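Local atomic coordinates of acetyltransferase Atu2258 (Agrobacterium tumefaciens str. C58, PDB entry 2G3A), a protein that catalyses the transfer of an acetyl group from acetyl-CoA to an acceptor, preferring glucosamine 6-phosphate or dopamine. Residues G134-L139 with I145-K150; I54-R57 with V63-G66; K95-A100 with E126-T131. One frame throughout, in Å; residues are numbered along the deposited sequence. Where two conformers were deposited one is given.

Contact 1: residues G134-L139 with I145-K150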
ATOM      1  N   GLY A 134       3.448  11.477  -8.483  1.00 22.89           N
ATOM      2  CA  GLY A 134       4.023  10.569  -9.484  1.00 21.74           C
ATOM      3  C   GLY A 134       2.963   9.627 -10.020  1.00 22.72           C
ATOM      4  O   GLY A 134       1.838   9.593  -9.505  1.00 20.09           O
ATOM      5  N   SER A 135       3.328   8.843 -11.035  1.00 21.81           N
ATOM      6  CA  SER A 135       2.384   7.915 -11.650  1.00 23.24           C
ATOM      7  C   SER A 135       3.136   6.814 -12.374  1.00 23.21           C
ATOM      8  O   SER A 135       4.336   6.928 -12.619  1.00 26.41           O
ATOM      9  CB  SER A 135       1.439   8.656 -12.617  1.00 24.58           C
ATOM     10  OG  SER A 135       2.181   9.226 -13.690  1.00 23.10           O
ATOM     11  N   LEU A 136       2.441   5.731 -12.689  1.00 23.48           N
ATOM     12  CA  LEU A 136       3.009   4.702 -13.543  1.00 22.51           C
ATOM     13  C   LEU A 136       1.917   4.101 -14.391  1.00 22.70           C
ATOM     14  O   LEU A 136       0.741   4.213 -14.058  1.00 21.74           O
ATOM     15  CB  LEU A 136       3.714   3.613 -12.730  1.00 26.45           C
ATOM     16  CG  LEU A 136       2.945   2.650 -11.821  1.00 29.83           C
ATOM     17  CD1 LEU A 136       2.253   1.549 -12.615  1.00 28.97           C
ATOM     18  CD2 LEU A 136       3.960   2.013 -10.886  1.00 30.70           C
ATOM     19  N   GLY A 137       2.314   3.476 -15.496  1.00 22.83           N
ATOM     20  CA  GLY A 137       1.361   2.832 -16.379  1.00 22.09           C
ATOM     21  C   GLY A 137       1.884   2.767 -17.788  1.00 22.93           C
ATOM     22  O   GLY A 137       2.968   3.263 -18.054  1.00 23.79           O
ATOM     23  N   PRO A 138       1.094   2.178 -18.715  1.00 22.22           N
ATOM     24  CA  PRO A 138      -0.234   1.698 -18.328  1.00 20.51           C
ATOM     25  C   PRO A 138      -0.254   0.351 -17.604  1.00 20.43           C
ATOM     26  O   PRO A 138       0.669  -0.489 -17.758  1.00 17.92           O
ATOM     27  CB  PRO A 138      -0.967   1.584 -19.672  1.00 20.05           C
ATOM     28  CG  PRO A 138       0.137   1.278 -20.672  1.00 21.02           C
ATOM     29  CD  PRO A 138       1.365   1.993 -20.154  1.00 21.55           C
ATOM     30  N   LEU A 139      -1.311   0.161 -16.817  1.00 20.32           N
ATOM     31  CA  LEU A 139      -1.693  -1.179 -16.367  1.00 20.35           C
ATOM     32  C   LEU A 139      -2.204  -2.018 -17.572  1.00 24.84           C
ATOM     33  O   LEU A 139      -2.506  -1.467 -18.647  1.00 22.40           O
ATOM     34  CB  LEU A 139      -2.756  -1.080 -15.265  1.00 21.64           C
ATOM     35  CG  LEU A 139      -2.430  -0.180 -14.055  1.00 22.28           C
ATOM     36  CD1 LEU A 139      -3.490  -0.244 -12.947  1.00 26.25           C
ATOM     37  CD2 LEU A 139      -1.043  -0.430 -13.488  1.00 22.89           C
ATOM     38  N   ILE A 145      -1.678   4.205 -12.389  1.00 24.67           N
ATOM     39  CA  ILE A 145      -1.714   4.511 -10.946  1.00 25.42           C
ATOM     40  C   ILE A 145      -1.137   5.913 -10.723  1.00 26.14           C
ATOM     41  O   ILE A 145      -0.098   6.252 -11.295  1.00 24.35           O
ATOM     42  CB  ILE A 145      -0.957   3.476 -10.075  1.00 25.96           C
ATOM     43  CG1 ILE A 145      -1.452   2.054 -10.373  1.00 28.24           C
ATOM     44  CG2 ILE A 145      -1.105   3.825  -8.561  1.00 28.59           C
ATOM     45  CD1 ILE A 145      -0.753   0.927  -9.589  1.00 26.78           C
ATOM     46  N   THR A 146      -1.825   6.734  -9.921  1.00 23.26           N
ATOM     47  CA  THR A 146      -1.325   8.076  -9.580  1.00 22.08           C
ATOM     48  C   THR A 146      -1.262   8.186  -8.067  1.00 23.67           C
ATOM     49  O   THR A 146      -2.188   7.729  -7.378  1.00 23.58           O
ATOM     50  CB  THR A 146      -2.238   9.202 -10.149  1.00 21.93           C
ATOM     51  OG1 THR A 146      -2.419   8.994 -11.549  1.00 26.81           O
ATOM     52  CG2 THR A 146      -1.610  10.612  -9.928  1.00 21.64           C
ATOM     53  N   TRP A 147      -0.156   8.748  -7.558  1.00 21.04           N
ATOM     54  CA  TRP A 147      -0.003   9.036  -6.131  1.00 21.44           C
ATOM     55  C   TRP A 147      -0.121  10.523  -5.970  1.00 21.20           C
ATOM     56  O   TRP A 147       0.374  11.315  -6.811  1.00 18.72           O
ATOM     57  CB  TRP A 147       1.362   8.561  -5.593  1.00 19.61           C
ATOM     58  CG  TRP A 147       1.465   7.040  -5.453  1.00 24.83           C
ATOM     59  CD1 TRP A 147       1.217   6.290  -4.324  1.00 26.28           C
ATOM     60  CD2 TRP A 147       1.828   6.104  -6.482  1.00 20.03           C
ATOM     61  NE1 TRP A 147       1.401   4.949  -4.605  1.00 24.00           N
ATOM     62  CE2 TRP A 147       1.778   4.815  -5.919  1.00 23.83           C
ATOM     63  CE3 TRP A 147       2.188   6.237  -7.836  1.00 20.20           C
ATOM     64  CZ2 TRP A 147       2.075   3.664  -6.666  1.00 22.88           C
ATOM     65  CZ3 TRP A 147       2.478   5.101  -8.569  1.00 22.90           C
ATOM     66  CH2 TRP A 147       2.434   3.830  -7.971  1.00 24.42           C
ATOM     67  N   LEU A 148      -0.781  10.923  -4.889  1.00 19.87           N
ATOM     68  CA  LEU A 148      -0.987  12.339  -4.618  1.00 17.08           C
ATOM     69  C   LEU A 148      -0.702  12.661  -3.156  1.00 20.28           C
ATOM     70  O   LEU A 148      -0.856  11.796  -2.293  1.00 20.27           O
ATOM     71  CB  LEU A 148      -2.447  12.753  -4.959  1.00 17.92           C
ATOM     72  CG  LEU A 148      -2.909  12.519  -6.396  1.00 19.12           C
ATOM     73  CD1 LEU A 148      -3.663  11.208  -6.502  1.00 28.24           C
ATOM     74  CD2 LEU A 148      -3.800  13.671  -6.896  1.00 22.07           C
ATOM     75  N   GLU A 149      -0.314  13.906  -2.877  1.00 20.64           N
ATOM     76  CA  GLU A 149      -0.170  14.366  -1.486  1.00 19.99           C
ATOM     77  C   GLU A 149      -1.012  15.627  -1.200  1.00 22.72           C
ATOM     78  O   GLU A 149      -1.371  16.387  -2.111  1.00 23.49           O
ATOM     79  CB  GLU A 149       1.302  14.682  -1.176  1.00 20.02           C
ATOM     80  CG  GLU A 149       1.774  15.971  -1.885  1.00 24.00           C
ATOM     81  CD  GLU A 149       3.243  16.320  -1.660  1.00 28.84           C
ATOM     82  OE1 GLU A 149       3.910  15.648  -0.848  1.00 32.33           O
ATOM     83  OE2 GLU A 149       3.721  17.277  -2.311  1.00 40.78           O
ATOM     84  N   LYS A 150      -1.266  15.861   0.081  1.00 22.19           N
ATOM     85  CA  LYS A 150      -1.863  17.108   0.556  1.00 22.14           C
ATOM     86  C   LYS A 150      -1.181  17.479   1.864  1.00 23.91           C
ATOM     87  O   LYS A 150      -1.328  16.801   2.886  1.00 27.16           O
ATOM     88  CB  LYS A 150      -3.384  16.990   0.739  1.00 19.31           C
ATOM     89  CG  LYS A 150      -4.082  18.332   1.071  1.00 22.85           C
ATOM     90  CD  LYS A 150      -5.611  18.155   0.929  1.00 23.22           C
ATOM     91  CE  LYS A 150      -6.364  19.464   1.072  1.00 24.43           C
ATOM     92  NZ  LYS A 150      -6.375  19.968   2.465  1.00 28.99           N
TER

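Contact 2: residues I54-R57 with V63-G66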
ATOM      1  N   ILE A  54     -13.706   5.638   8.781  1.00 26.36           N
ATOM      2  CA  ILE A  54     -14.992   6.293   8.848  1.00 25.80           C
ATOM      3  C   ILE A  54     -15.955   5.360   8.142  1.00 26.40           C
ATOM      4  O   ILE A  54     -15.785   5.057   6.954  1.00 26.05           O
ATOM      5  CB  ILE A  54     -14.995   7.669   8.177  1.00 27.68           C
ATOM      6  CG1 ILE A  54     -14.019   8.609   8.885  1.00 28.01           C
ATOM      7  CG2 ILE A  54     -16.413   8.270   8.182  1.00 27.39           C
ATOM      8  CD1 ILE A  54     -13.375   9.597   7.972  1.00 26.51           C
ATOM      9  N   THR A  55     -16.949   4.885   8.883  1.00 24.33           N
ATOM     10  CA  THR A  55     -17.974   4.047   8.297  1.00 25.18           C
ATOM     11  C   THR A  55     -19.234   4.862   8.069  1.00 24.74           C
ATOM     12  O   THR A  55     -19.610   5.699   8.889  1.00 25.48           O
ATOM     13  CB  THR A  55     -18.289   2.802   9.154  1.00 24.81           C
ATOM     14  OG1 THR A  55     -18.407   3.179  10.531  1.00 29.11           O
ATOM     15  CG2 THR A  55     -17.178   1.759   9.012  1.00 27.88           C
ATOM     16  N   ILE A  56     -19.845   4.626   6.920  1.00 23.12           N
ATOM     17  CA  ILE A  56     -21.153   5.154   6.602  1.00 23.34           C
ATOM     18  C   ILE A  56     -22.134   4.039   6.945  1.00 23.53           C
ATOM     19  O   ILE A  56     -22.063   2.961   6.360  1.00 24.87           O
ATOM     20  CB  ILE A  56     -21.256   5.505   5.107  1.00 22.14           C
ATOM     21  CG1 ILE A  56     -20.195   6.566   4.736  1.00 22.18           C
ATOM     22  CG2 ILE A  56     -22.682   5.955   4.779  1.00 28.53           C
ATOM     23  CD1 ILE A  56     -20.151   6.939   3.245  1.00 24.48           C
ATOM     24  N   ARG A  57     -23.030   4.308   7.892  1.00 23.62           N
ATOM     25  CA  ARG A  57     -23.946   3.298   8.425  1.00 24.60           C
ATOM     26  C   ARG A  57     -25.423   3.689   8.298  1.00 24.79           C
ATOM     27  O   ARG A  57     -25.810   4.811   8.616  1.00 24.26           O
ATOM     28  CB  ARG A  57     -23.594   2.982   9.881  1.00 21.67           C
ATOM     29  CG  ARG A  57     -22.246   2.303  10.047  1.00 24.58           C
ATOM     30  CD  ARG A  57     -21.842   2.284  11.505  1.00 27.46           C
ATOM     31  NE  ARG A  57     -20.563   1.608  11.734  1.00 26.86           N
ATOM     32  CZ  ARG A  57     -20.419   0.293  11.917  1.00 22.63           C
ATOM     33  NH1 ARG A  57     -21.469  -0.514  11.861  1.00 21.63           N
ATOM     34  NH2 ARG A  57     -19.210  -0.217  12.134  1.00 24.91           N
ATOM     35  N   VAL A  63     -22.701  -1.136   7.659  1.00 28.12           N
ATOM     36  CA  VAL A  63     -21.716  -0.368   6.898  1.00 29.24           C
ATOM     37  C   VAL A  63     -22.030  -0.491   5.407  1.00 30.50           C
ATOM     38  O   VAL A  63     -22.075  -1.600   4.855  1.00 30.64           O
ATOM     39  CB  VAL A  63     -20.267  -0.863   7.184  1.00 30.44           C
ATOM     40  CG1 VAL A  63     -19.221  -0.058   6.390  1.00 27.28           C
ATOM     41  CG2 VAL A  63     -19.969  -0.815   8.676  1.00 30.55           C
ATOM     42  N   THR A  64     -22.259   0.656   4.772  1.00 30.35           N
ATOM     43  CA  THR A  64     -22.564   0.724   3.338  1.00 30.23           C
ATOM     44  C   THR A  64     -21.378   1.287   2.532  1.00 28.14           C
ATOM     45  O   THR A  64     -21.344   1.214   1.300  1.00 28.32           O
ATOM     46  CB  THR A  64     -23.802   1.607   3.078  1.00 29.99           C
ATOM     47  OG1 THR A  64     -23.566   2.924   3.592  1.00 31.20           O
ATOM     48  CG2 THR A  64     -25.058   1.019   3.742  1.00 31.74           C
ATOM     49  N   GLY A  65     -20.401   1.846   3.234  1.00 26.30           N
ATOM     50  CA  GLY A  65     -19.269   2.494   2.573  1.00 25.21           C
ATOM     51  C   GLY A  65     -18.399   3.199   3.601  1.00 23.89           C
ATOM     52  O   GLY A  65     -18.550   2.978   4.809  1.00 22.14           O
ATOM     53  N   GLY A  66     -17.499   4.052   3.124  1.00 22.30           N
ATOM     54  CA  GLY A  66     -16.635   4.819   4.014  1.00 21.88           C
ATOM     55  C   GLY A  66     -15.189   4.907   3.575  1.00 22.36           C
ATOM     56  O   GLY A  66     -14.876   4.735   2.405  1.00 21.33           O
TER

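Contact 3: residues K95-A100 with E126-T131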
ATOM      1  N   LYS A  95     -16.472  14.655   1.737  1.00 23.71           N
ATOM      2  CA  LYS A  95     -16.845  14.698   3.150  1.00 22.93           C
ATOM      3  C   LYS A  95     -16.010  13.714   3.958  1.00 23.57           C
ATOM      4  O   LYS A  95     -15.569  14.031   5.061  1.00 21.18           O
ATOM      5  CB  LYS A  95     -18.339  14.418   3.338  1.00 23.58           C
ATOM      6  CG  LYS A  95     -18.781  14.372   4.809  1.00 20.71           C
ATOM      7  CD  LYS A  95     -20.296  14.377   4.934  1.00 24.70           C
ATOM      8  CE  LYS A  95     -20.734  14.474   6.399  1.00 27.37           C
ATOM      9  NZ  LYS A  95     -22.222  14.555   6.487  1.00 31.31           N
ATOM     10  N   LEU A  96     -15.829  12.509   3.417  1.00 22.37           N
ATOM     11  CA  LEU A  96     -14.987  11.495   4.045  1.00 22.56           C
ATOM     12  C   LEU A  96     -13.549  11.974   4.136  1.00 20.99           C
ATOM     13  O   LEU A  96     -12.924  11.835   5.181  1.00 21.82           O
ATOM     14  CB  LEU A  96     -15.060  10.162   3.280  1.00 21.40           C
ATOM     15  CG  LEU A  96     -16.414   9.438   3.302  1.00 18.99           C
ATOM     16  CD1 LEU A  96     -16.451   8.387   2.222  1.00 18.51           C
ATOM     17  CD2 LEU A  96     -16.714   8.824   4.670  1.00 22.02           C
ATOM     18  N   LEU A  97     -13.039  12.567   3.053  1.00 21.18           N
ATOM     19  CA  LEU A  97     -11.680  13.119   3.076  1.00 22.05           C
ATOM     20  C   LEU A  97     -11.526  14.252   4.100  1.00 24.37           C
ATOM     21  O   LEU A  97     -10.496  14.366   4.769  1.00 24.26           O
ATOM     22  CB  LEU A  97     -11.278  13.608   1.690  1.00 20.72           C
ATOM     23  CG  LEU A  97     -11.128  12.494   0.635  1.00 19.43           C
ATOM     24  CD1 LEU A  97     -11.006  13.135  -0.741  1.00 25.66           C
ATOM     25  CD2 LEU A  97      -9.912  11.582   0.961  1.00 24.04           C
ATOM     26  N   ALA A  98     -12.545  15.102   4.193  1.00 24.44           N
ATOM     27  CA  ALA A  98     -12.541  16.204   5.160  1.00 21.56           C
ATOM     28  C   ALA A  98     -12.582  15.705   6.608  1.00 21.74           C
ATOM     29  O   ALA A  98     -11.883  16.242   7.484  1.00 21.10           O
ATOM     30  CB  ALA A  98     -13.700  17.177   4.869  1.00 21.74           C
HETATM   31  N   MSE A  99     -13.357  14.655   6.863  1.00 23.02           N
HETATM   32  CA  MSE A  99     -13.398  14.071   8.212  1.00 26.11           C
HETATM   33  C   MSE A  99     -12.069  13.422   8.600  1.00 22.93           C
HETATM   34  O   MSE A  99     -11.606  13.556   9.743  1.00 21.37           O
HETATM   35  CB  MSE A  99     -14.522  13.052   8.324  1.00 25.47           C
HETATM   36  CG  MSE A  99     -15.907  13.668   8.210  1.00 28.86           C
HETATM   37 SE   MSE A  99     -17.270  12.297   8.389  1.00 40.17          SE
HETATM   38  CE  MSE A  99     -16.818  11.570  10.174  1.00 25.91           C
ATOM     39  N   ALA A 100     -11.455  12.728   7.644  1.00 23.47           N
ATOM     40  CA  ALA A 100     -10.127  12.126   7.838  1.00 21.01           C
ATOM     41  C   ALA A 100      -9.053  13.194   8.060  1.00 21.88           C
ATOM     42  O   ALA A 100      -8.218  13.060   8.956  1.00 25.31           O
ATOM     43  CB  ALA A 100      -9.768  11.233   6.639  1.00 20.79           C
ATOM     44  N   GLU A 126      -8.005  15.746  -6.709  1.00 23.34           N
ATOM     45  CA  GLU A 126      -7.383  17.000  -7.134  1.00 25.65           C
ATOM     46  C   GLU A 126      -8.225  18.238  -6.774  1.00 27.01           C
ATOM     47  O   GLU A 126      -7.687  19.258  -6.307  1.00 24.37           O
ATOM     48  CB  GLU A 126      -7.055  16.945  -8.625  1.00 26.03           C
ATOM     49  CG  GLU A 126      -5.859  16.017  -8.927  1.00 27.01           C
ATOM     50  CD  GLU A 126      -5.520  15.936 -10.416  1.00 32.16           C
ATOM     51  OE1 GLU A 126      -6.443  15.795 -11.247  1.00 40.21           O
ATOM     52  OE2 GLU A 126      -4.324  15.988 -10.752  1.00 44.32           O
ATOM     53  N   ARG A 127      -9.537  18.145  -6.985  1.00 25.48           N
ATOM     54  CA  ARG A 127     -10.455  19.227  -6.611  1.00 28.78           C
ATOM     55  C   ARG A 127     -10.396  19.513  -5.106  1.00 25.64           C
ATOM     56  O   ARG A 127     -10.382  20.683  -4.687  1.00 22.92           O
ATOM     57  CB  ARG A 127     -11.892  18.890  -7.018  1.00 27.99           C
ATOM     58  CG  ARG A 127     -12.256  19.138  -8.475  1.00 36.68           C
ATOM     59  CD  ARG A 127     -13.791  19.147  -8.632  1.00 36.56           C
ATOM     60  NE  ARG A 127     -14.364  17.826  -8.339  1.00 46.28           N
ATOM     61  CZ  ARG A 127     -14.774  16.959  -9.264  1.00 51.35           C
ATOM     62  NH1 ARG A 127     -14.712  17.275 -10.555  1.00 56.11           N
ATOM     63  NH2 ARG A 127     -15.266  15.780  -8.897  1.00 44.29           N
ATOM     64  N   TYR A 128     -10.377  18.431  -4.315  1.00 25.16           N
ATOM     65  CA  TYR A 128     -10.226  18.471  -2.853  1.00 24.39           C
ATOM     66  C   TYR A 128      -8.960  19.207  -2.390  1.00 26.09           C
ATOM     67  O   TYR A 128      -8.970  19.887  -1.359  1.00 25.61           O
ATOM     68  CB  TYR A 128     -10.325  17.050  -2.238  1.00 23.99           C
ATOM     69  CG  TYR A 128     -10.233  17.062  -0.718  1.00 22.76           C
ATOM     70  CD1 TYR A 128     -11.342  17.408   0.059  1.00 27.70           C
ATOM     71  CD2 TYR A 128      -9.024  16.783  -0.066  1.00 17.60           C
ATOM     72  CE1 TYR A 128     -11.258  17.478   1.443  1.00 25.43           C
ATOM     73  CE2 TYR A 128      -8.922  16.856   1.332  1.00 22.96           C
ATOM     74  CZ  TYR A 128     -10.049  17.204   2.075  1.00 23.61           C
ATOM     75  OH  TYR A 128      -9.994  17.270   3.449  1.00 28.37           O
ATOM     76  N   GLY A 129      -7.880  19.113  -3.165  1.00 24.43           N
ATOM     77  CA  GLY A 129      -6.636  19.792  -2.801  1.00 24.22           C
ATOM     78  C   GLY A 129      -5.389  18.916  -2.819  1.00 25.31           C
ATOM     79  O   GLY A 129      -4.301  19.397  -2.495  1.00 24.52           O
ATOM     80  N   PHE A 130      -5.529  17.637  -3.172  1.00 24.05           N
ATOM     81  CA  PHE A 130      -4.330  16.796  -3.385  1.00 24.03           C
ATOM     82  C   PHE A 130      -3.610  17.177  -4.659  1.00 24.22           C
ATOM     83  O   PHE A 130      -4.225  17.658  -5.607  1.00 22.40           O
ATOM     84  CB  PHE A 130      -4.653  15.315  -3.467  1.00 23.13           C
ATOM     85  CG  PHE A 130      -5.051  14.691  -2.160  1.00 21.14           C
ATOM     86  CD1 PHE A 130      -4.125  13.956  -1.408  1.00 25.05           C
ATOM     87  CD2 PHE A 130      -6.357  14.779  -1.711  1.00 25.14           C
ATOM     88  CE1 PHE A 130      -4.499  13.349  -0.207  1.00 25.04           C
ATOM     89  CE2 PHE A 130      -6.743  14.158  -0.521  1.00 23.01           C
ATOM     90  CZ  PHE A 130      -5.805  13.448   0.233  1.00 23.67           C
ATOM     91  N   THR A 131      -2.300  16.946  -4.665  1.00 23.88           N
ATOM     92  CA  THR A 131      -1.445  17.273  -5.806  0.50 24.67           C
ATOM     93  C   THR A 131      -0.599  16.053  -6.145  1.00 25.15           C
ATOM     94  O   THR A 131      -0.054  15.405  -5.250  1.00 26.46           O
ATOM     95  CB  THR A 131      -0.524  18.462  -5.501  0.50 25.77           C
ATOM     96  OG1 THR A 131       0.261  18.166  -4.343  0.50 30.18           O
ATOM     97  CG2 THR A 131      -1.334  19.722  -5.252  0.50 22.70           C
TER

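Contact 1: residues G134-L139 with I145-K150
Gly134 and Trp147 form a hydrogen-bonded antiparallel pair, with Trp147 N donating to Gly134 O at 2.9 Å and 171°. The next hydrogen-bonded pair, Leu136 with Ile145, exchanges bonds in both directions. Between them, Ser135 and Thr146 make a non-hydrogen-bonded pair, where the CA of Ser135 comes within 3.0 Å of Ile145 O in a CA-H...O contact. The indole of Trp147 shows how a strand side chain can lean across to the neighbouring strand, edge first. Its CB is 4.1 Å from Gly134 O. CG stands beside the backbone N (chi1 -73°), and the six-membered ring is carried toward Leu136. CE3, on the ring edge, faces Gly134 O, CZ3 meets CG of Leu136, and the far corner CH2 rests 3.8 Å from CD2 of Leu136, in the ring plane. Ile145 CG2 lies 3.5 Å above the ring plane, toward the rim of one face. Past the end of strand 131-136, both methyls of Leu139 close on CG1 of Ile145, CD2 at 4.0 Å, the two side chains crossing at about a right angle. Trp147 also meets Trp147 of the second subunit, and Ile145 packs on Tyr113 of that subunit. Backbone bonds thus fix the hairpin register, while Leu136, Leu139, Ile145 and Trp147 add apolar packing, which the interface combines with hydrogen bonds from Gly137 O and Pro138 O to Arg151 and Trp75 of the second subunit.

Contact 2: residues I54-R57 with V63-G66
Strands 54-57 and 63-66 run antiparallel, at 139° between their directions; Arg57 pairs with Val63 and Thr55 with Gly66, so that 63-66 spends one residue more than 54-57 between these pairs. Ile56 N donates to Gly65 O at 3.0 Å, and Ile56 O receives Thr64 N at 2.8 Å. The same oxygen takes a second bond from Thr64 OG1, at 3.1 Å and well above the carbonyl plane. Thr64 chi1 of 58° turns the hydroxyl back over its own backbone, where it also touches Ile56 CG2. Both methyls of Val63 pack on CG2 of Thr55, and CG2 of Val63 also sits 3.4 Å above the centre of the Arg57 guanidinium. That group is held by NE to Thr55 OG1 at 2.9 Å and by NH1 to the carbonyl of Asn61 in the turn. Gly66 presses its CA against Ile54 O, 3.1 Å away in a CA-H...O contact. Residues 54-57 pair on their other edge with a strand of the second subunit, so the sheet continues through the dimer. The arrangement is a beta hairpin with a beta bulge, set in the N-terminal antiparallel part of the GNAT fold.

Contact 3: residues K95-A100 with E126-T131
Tyr128, in the last turn of helix 119-128, carries most of the contact with Leu97 and Ala98 of helix 92-106. With its CG anti to the backbone N (chi1 -178°), the ring reaches out to the other helix and is covered on one face by Leu97 CB, 3.8 Å from the ring centroid and 12° off its normal, a CH-pi contact. Leu97 CD1 comes to 4.0 Å from Tyr128 CG, while Ala98 brings its CA to 3.2 Å from Tyr128 OH and its CB to 4.2 Å from CE1. The hydroxyl's hydrogen-bond partner lies one turn on, in the carboxylate of Glu101. Gly129 follows with positive phi as the C' residue of a Schellman motif: Phe130 N bonds to Tyr125 O, and Gly129 N makes a weak bond to Glu126 O. The chain, turned out of the helix, delivers Phe130, whose CE2 lies 4.3 Å from Leu97 CD2 and which also packs on Ala112 and Ile114. Leu97 thus touches two aromatic side chains and lies close to Tyr125, which by similarity binds CoA. With no hydrogen bond across, the segments are joined by dispersion and CH-pi attraction, and the phenol keeps its polar end tied to Glu101.

Overall arrangement
Contacts 1 and 2 are both antiparallel hairpins of one sheet, on opposite sides of the chain's centre, their centres about 26 Å apart. Contact 2 is buried; contacts 1 and 3 are only partly so. The two hairpins rest on backbone hydrogen bonds, whereas contact 3, which joins two helices and the loop that follows the second, relies on aromatic and aliphatic packing. Contact 3 also lies against both hairpins: Ile54 of contact 2 packs on Leu96 and Met99, and strand 145-151 of contact 1 receives Phe130 and Tyr128. All three reach the second subunit, contact 2 by continuing the sheet, contact 1 by packing plus hydrogen bonds from loop carbonyls, and contact 3 through Lys95, Leu96 and Met99.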